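Local coordinates for protein phosphoglycerate dehydrogenase (Lactobacillus plantarum, PDB 3EVT) that probably catalyses the NAD-dependent oxidation of 3-phosphoglycerate to 3-phosphohydroxypyruvate, the entry step of serine biosynthesis, at residues 64-69 with 290-295; 87-92 with 306-311. All blocks are in the same frame, centred on the assembly; numbering follows the deposited sequence.

Contact 1: residues 64-69 with 290-295; sequences FVQVIS and PIFAAN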
loop_
_atom_site.group_PDB
_atom_site.type_symbol
_atom_site.label_atom_id
_atom_site.label_comp_id
_atom_site.label_asym_id
_atom_site.label_seq_id
_atom_site.Cartn_x
_atom_site.Cartn_y
_atom_site.Cartn_z
ATOM N N PHE A 64 6.753 24.841 -13.988
ATOM C CA PHE A 64 6.704 24.034 -12.767
ATOM C C PHE A 64 7.862 24.418 -11.847
ATOM O O PHE A 64 8.998 24.319 -12.247
ATOM C CB PHE A 64 6.701 22.516 -13.147
ATOM C CG PHE A 64 7.071 21.538 -11.997
ATOM C CD1 PHE A 64 6.552 21.689 -10.706
ATOM C CD2 PHE A 64 7.878 20.425 -12.266
ATOM C CE1 PHE A 64 6.878 20.769 -9.669
ATOM C CE2 PHE A 64 8.204 19.479 -11.274
ATOM C CZ PHE A 64 7.729 19.667 -9.953
ATOM N N VAL A 65 7.567 24.871 -10.615
ATOM C CA VAL A 65 8.623 25.030 -9.571
ATOM C C VAL A 65 8.500 23.966 -8.464
ATOM O O VAL A 65 7.451 23.805 -7.858
ATOM C CB VAL A 65 8.595 26.438 -8.930
ATOM C CG1 VAL A 65 9.625 26.540 -7.798
ATOM C CG2 VAL A 65 8.888 27.495 -9.974
ATOM N N GLN A 66 9.559 23.219 -8.219
ATOM C CA GLN A 66 9.577 22.306 -7.091
ATOM C C GLN A 66 10.431 22.917 -5.985
ATOM O O GLN A 66 11.649 22.970 -6.136
ATOM C CB GLN A 66 10.208 20.947 -7.482
ATOM C CG GLN A 66 10.413 20.015 -6.293
ATOM C CD GLN A 66 9.145 19.288 -5.850
ATOM O OE1 GLN A 66 8.480 18.614 -6.676
ATOM N NE2 GLN A 66 8.786 19.410 -4.535
ATOM N N VAL A 67 9.831 23.320 -4.863
ATOM C CA VAL A 67 10.638 23.781 -3.717
ATOM C C VAL A 67 11.041 22.604 -2.821
ATOM O O VAL A 67 10.337 21.586 -2.783
ATOM C CB VAL A 67 9.960 24.966 -2.963
ATOM C CG1 VAL A 67 9.892 26.128 -3.907
ATOM C CG2 VAL A 67 8.514 24.639 -2.557
ATOM N N ILE A 68 12.196 22.706 -2.159
ATOM C CA ILE A 68 12.727 21.572 -1.419
ATOM C C ILE A 68 12.622 21.757 0.073
ATOM O O ILE A 68 13.456 21.273 0.811
ATOM C CB ILE A 68 14.165 21.246 -1.798
ATOM C CG1 ILE A 68 14.945 22.545 -2.055
ATOM C CG2 ILE A 68 14.205 20.348 -3.056
ATOM C CD1 ILE A 68 15.882 22.990 -0.894
ATOM N N SER A 69 11.566 22.432 0.508
ATOM C CA SER A 69 11.198 22.439 1.908
ATOM C C SER A 69 9.697 22.704 1.956
ATOM O O SER A 69 9.148 23.171 0.968
ATOM C CB SER A 69 12.000 23.521 2.625
ATOM O OG SER A 69 12.149 24.644 1.769
ATOM N N PRO A 290 13.535 12.031 -4.913
ATOM C CA PRO A 290 12.448 11.215 -5.505
ATOM C C PRO A 290 11.128 11.986 -5.658
ATOM O O PRO A 290 10.345 11.678 -6.578
ATOM C CB PRO A 290 12.256 10.097 -4.485
ATOM C CG PRO A 290 13.579 9.956 -3.797
ATOM C CD PRO A 290 14.137 11.374 -3.732
ATOM N N ILE A 291 10.877 12.955 -4.760
ATOM C CA ILE A 291 9.696 13.815 -4.895
ATOM C C ILE A 291 9.724 14.608 -6.219
ATOM O O ILE A 291 8.791 14.523 -7.001
ATOM C CB ILE A 291 9.423 14.735 -3.662
ATOM C CG1 ILE A 291 9.066 13.881 -2.441
ATOM C CG2 ILE A 291 8.228 15.690 -3.941
ATOM C CD1 ILE A 291 9.064 14.673 -1.078
ATOM N N PHE A 292 10.798 15.338 -6.462
ATOM C CA PHE A 292 11.052 15.992 -7.755
ATOM C C PHE A 292 11.042 15.022 -8.964
ATOM O O PHE A 292 10.346 15.267 -9.925
ATOM C CB PHE A 292 12.408 16.714 -7.755
ATOM C CG PHE A 292 12.696 17.372 -9.066
ATOM C CD1 PHE A 292 11.847 18.392 -9.527
ATOM C CD2 PHE A 292 13.745 16.944 -9.858
ATOM C CE1 PHE A 292 12.070 18.976 -10.753
ATOM C CE2 PHE A 292 13.971 17.505 -11.092
ATOM C CZ PHE A 292 13.150 18.514 -11.542
ATOM N N ALA A 293 11.797 13.936 -8.893
ATOM C CA ALA A 293 11.834 12.932 -9.961
ATOM C C ALA A 293 10.426 12.443 -10.357
ATOM O O ALA A 293 10.084 12.364 -11.563
ATOM C CB ALA A 293 12.752 11.720 -9.546
ATOM N N ALA A 294 9.588 12.177 -9.359
ATOM C CA ALA A 294 8.178 11.758 -9.633
ATOM C C ALA A 294 7.322 12.873 -10.192
ATOM O O ALA A 294 6.617 12.664 -11.186
ATOM C CB ALA A 294 7.524 11.167 -8.374
ATOM N N ASN A 295 7.368 14.063 -9.593
ATOM C CA ASN A 295 6.621 15.199 -10.139
ATOM C C ASN A 295 7.079 15.616 -11.552
ATOM O O ASN A 295 6.251 16.004 -12.396
ATOM C CB ASN A 295 6.669 16.397 -9.213
ATOM C CG ASN A 295 5.662 16.295 -8.055
ATOM O OD1 ASN A 295 4.591 15.706 -8.210
ATOM N ND2 ASN A 295 5.990 16.896 -6.921
#
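F64 and Q66 on strand 64-66 face F292 and N295 on a piece of helix 284-302 that runs nearly antiparallel to the strand, at 164°, with the two short axes 10.0 Å apart. Q66 and F292 mark the closest backbone approach, their CA atoms 6.5 Å apart. The polar link of the contact is a bond between two amides: N295 ND2 donates a hydrogen bond to Q66 OE1 at 3.0 Å, almost straight, in the carbonyl plane and on a lone pair. The two amide planes lie within 8° of each other. At the other end of the Q66 amide, NE2 donates to V67 O, 3.2 Å away, and also to the carbonyl of N89, so both ends of this buried group are held and its flip is fixed. Q66 CG stands anti to the backbone N (chi1 173°), which lays CG 3.9 Å from F292 CD1, and the bend at chi2 then brings the amide round to N295. I291 CG2 packs on the amide from the helix side. The F64 ring meets N295 with CZ 3.5 Å from CB, and its CE2 lies 3.9 Å from F292 CE1. A leucine in place of Q66 would probably cost N295 ND2 its bond to the strand, and would take from the carbonyls of V67 and N89 the donor they share. The whole patch packs helix 284-302 over one face of the five-stranded parallel sheet. Strand 64-66 lies there between strands 41-45 and 86-88: V43 touches both phenylalanines, Y45 stacks on F292, and A88 flanks Q66 and N295.

Contact 2: residues 87-92 with 306-311; sequences VANTSG and VRNQVD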
loop_
_atom_site.group_PDB
_atom_site.type_symbol
_atom_site.label_atom_id
_atom_site.label_comp_id
_atom_site.label_asym_id
_atom_site.label_seq_id
_atom_site.Cartn_x
_atom_site.Cartn_y
_atom_site.Cartn_z
ATOM N N VAL A 87 3.281 24.419 -8.595
ATOM C CA VAL A 87 4.291 24.315 -7.556
ATOM C C VAL A 87 4.019 23.095 -6.663
ATOM O O VAL A 87 2.871 22.779 -6.358
ATOM C CB VAL A 87 4.344 25.608 -6.692
ATOM C CG1 VAL A 87 5.504 25.549 -5.705
ATOM C CG2 VAL A 87 4.470 26.824 -7.594
ATOM N N ALA A 88 5.086 22.399 -6.269
ATOM C CA ALA A 88 5.003 21.311 -5.284
ATOM C C ALA A 88 6.073 21.581 -4.255
ATOM O O ALA A 88 7.055 22.290 -4.560
ATOM C CB ALA A 88 5.226 19.949 -5.914
ATOM N N ASN A 89 5.877 21.018 -3.048
ATOM C CA ASN A 89 6.839 21.108 -1.962
ATOM C C ASN A 89 7.242 19.713 -1.496
ATOM O O ASN A 89 7.083 18.743 -2.243
ATOM C CB ASN A 89 6.303 21.992 -0.839
ATOM C CG ASN A 89 5.191 21.351 -0.097
ATOM O OD1 ASN A 89 4.808 20.215 -0.378
ATOM N ND2 ASN A 89 4.644 22.077 0.870
ATOM N N THR A 90 7.808 19.624 -0.287
ATOM C CA THR A 90 8.362 18.387 0.262
ATOM C C THR A 90 7.742 17.966 1.606
ATOM O O THR A 90 8.439 17.416 2.464
ATOM C CB THR A 90 9.870 18.534 0.518
ATOM O OG1 THR A 90 10.096 19.818 1.115
ATOM C CG2 THR A 90 10.695 18.405 -0.808
ATOM N N SER A 91 6.458 18.204 1.816
ATOM C CA SER A 91 5.857 17.692 3.042
ATOM C C SER A 91 5.576 16.191 3.075
ATOM O O SER A 91 5.663 15.490 2.059
ATOM C CB SER A 91 4.602 18.471 3.439
ATOM O OG SER A 91 3.722 18.550 2.361
ATOM N N GLY A 92 5.282 15.684 4.276
ATOM C CA GLY A 92 4.834 14.300 4.435
ATOM C C GLY A 92 5.890 13.212 4.489
ATOM O O GLY A 92 5.556 12.011 4.595
ATOM N N VAL A 306 2.185 14.677 -9.332
ATOM C CA VAL A 306 1.643 13.579 -8.575
ATOM C C VAL A 306 1.789 13.683 -7.059
ATOM O O VAL A 306 1.108 12.958 -6.346
ATOM C CB VAL A 306 2.298 12.292 -8.951
ATOM C CG1 VAL A 306 3.785 12.396 -8.781
ATOM C CG2 VAL A 306 1.742 11.205 -8.066
ATOM N N ARG A 307 2.689 14.543 -6.562
ATOM C CA ARG A 307 2.996 14.543 -5.130
ATOM C C ARG A 307 3.114 15.973 -4.594
ATOM O O ARG A 307 3.834 16.785 -5.149
ATOM C CB ARG A 307 4.302 13.773 -4.892
ATOM C CG ARG A 307 4.862 13.905 -3.514
ATOM C CD ARG A 307 4.133 12.970 -2.514
ATOM N NE ARG A 307 4.611 13.149 -1.142
ATOM C CZ ARG A 307 5.570 12.430 -0.580
ATOM N NH1 ARG A 307 6.146 11.445 -1.277
ATOM N NH2 ARG A 307 5.950 12.692 0.671
ATOM N N ASN A 308 2.417 16.288 -3.515
ATOM C CA ASN A 308 2.653 17.558 -2.783
ATOM C C ASN A 308 2.364 18.822 -3.556
ATOM O O ASN A 308 2.941 19.893 -3.246
ATOM C CB ASN A 308 4.084 17.649 -2.235
ATOM C CG ASN A 308 4.336 16.621 -1.146
ATOM O OD1 ASN A 308 3.387 16.019 -0.675
ATOM N ND2 ASN A 308 5.596 16.395 -0.764
ATOM N N GLN A 309 1.481 18.728 -4.535
ATOM C CA GLN A 309 1.057 19.939 -5.229
ATOM C C GLN A 309 0.483 20.975 -4.260
ATOM O O GLN A 309 -0.456 20.716 -3.502
ATOM C CB GLN A 309 0.142 19.674 -6.436
ATOM C CG GLN A 309 0.025 20.942 -7.327
ATOM C CD GLN A 309 -0.876 20.798 -8.559
ATOM O OE1 GLN A 309 -1.275 19.711 -8.927
ATOM N NE2 GLN A 309 -1.116 21.905 -9.236
ATOM N N VAL A 310 1.106 22.141 -4.279
ATOM C CA VAL A 310 0.717 23.290 -3.472
ATOM C C VAL A 310 -0.408 24.079 -4.173
ATOM O O VAL A 310 -0.286 24.495 -5.320
ATOM C CB VAL A 310 1.924 24.210 -3.263
ATOM C CG1 VAL A 310 1.502 25.491 -2.614
ATOM C CG2 VAL A 310 2.990 23.499 -2.436
ATOM N N ASP A 311 -1.509 24.298 -3.484
ATOM C CA ASP A 311 -2.633 24.971 -4.129
ATOM C C ASP A 311 -2.434 26.492 -4.272
ATOM O O ASP A 311 -2.352 27.035 -5.393
ATOM C CB ASP A 311 -3.909 24.745 -3.343
ATOM C CG ASP A 311 -4.924 25.799 -3.647
ATOM O OD1 ASP A 311 -5.499 25.709 -4.750
ATOM O OD2 ASP A 311 -5.099 26.735 -2.829
HETATM O O HOH W 1 0.278 24.328 -7.924
#
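A88 and Q309 pair in a single beta bridge, CA atoms 4.2 Å apart, where the C-terminal tail passes the end of strand 86-88. Two backbone bonds make it: V310 N to V87 O at 2.8 Å and N89 N to N308 O at 3.2 Å. N308 does most of the side-chain work. Its ND2 donates twice, to N89 O at 3.1 Å from above that carbonyl's plane and to S91 O at 3.0 Å. S91 O accepts a second hydrogen bond, from R307 NH2, 3.1 Å away and in the plane of the carbonyl, while R307 NE bonds to N308 OD1, tying the arginine and the amide together. Strand 86-88 is the outermost strand of the five-stranded parallel sheet within this chain, so the tail covers its outer edge and then the loop ending at G92, the N-cap of helix 93-110. With CG between the backbone N and the carbonyl carbon (chi1 71°), the N89 side chain crosses that of V310 at about a right angle, CG 3.9 Å from V310 CG2; its ND2 bonds to the carbonyl of A70. Water 1 bridges V87 N, the Q309 amide and V310 O, joining strand and tail beyond the bridge.

Contact 1 is fully buried, whereas contact 2 is only partly so, with Q309 at the surface. They meet on neighbouring strands of one sheet, 64-66 and 86-88: the helix covers a face of it, and the chain beyond that helix turns back along its edge. The chemistry follows the place, aromatic packing around one amide pair inside, mainly backbone and Asn or Arg bonds outside. N295 joins the two, since its OD1 probably accepts from both V306 N and R307 N, each at 2.8 Å, while its ND2 serves contact 1. Along the chain the segments of the two contacts alternate: both strands come first, then the helix and the tail that follows it.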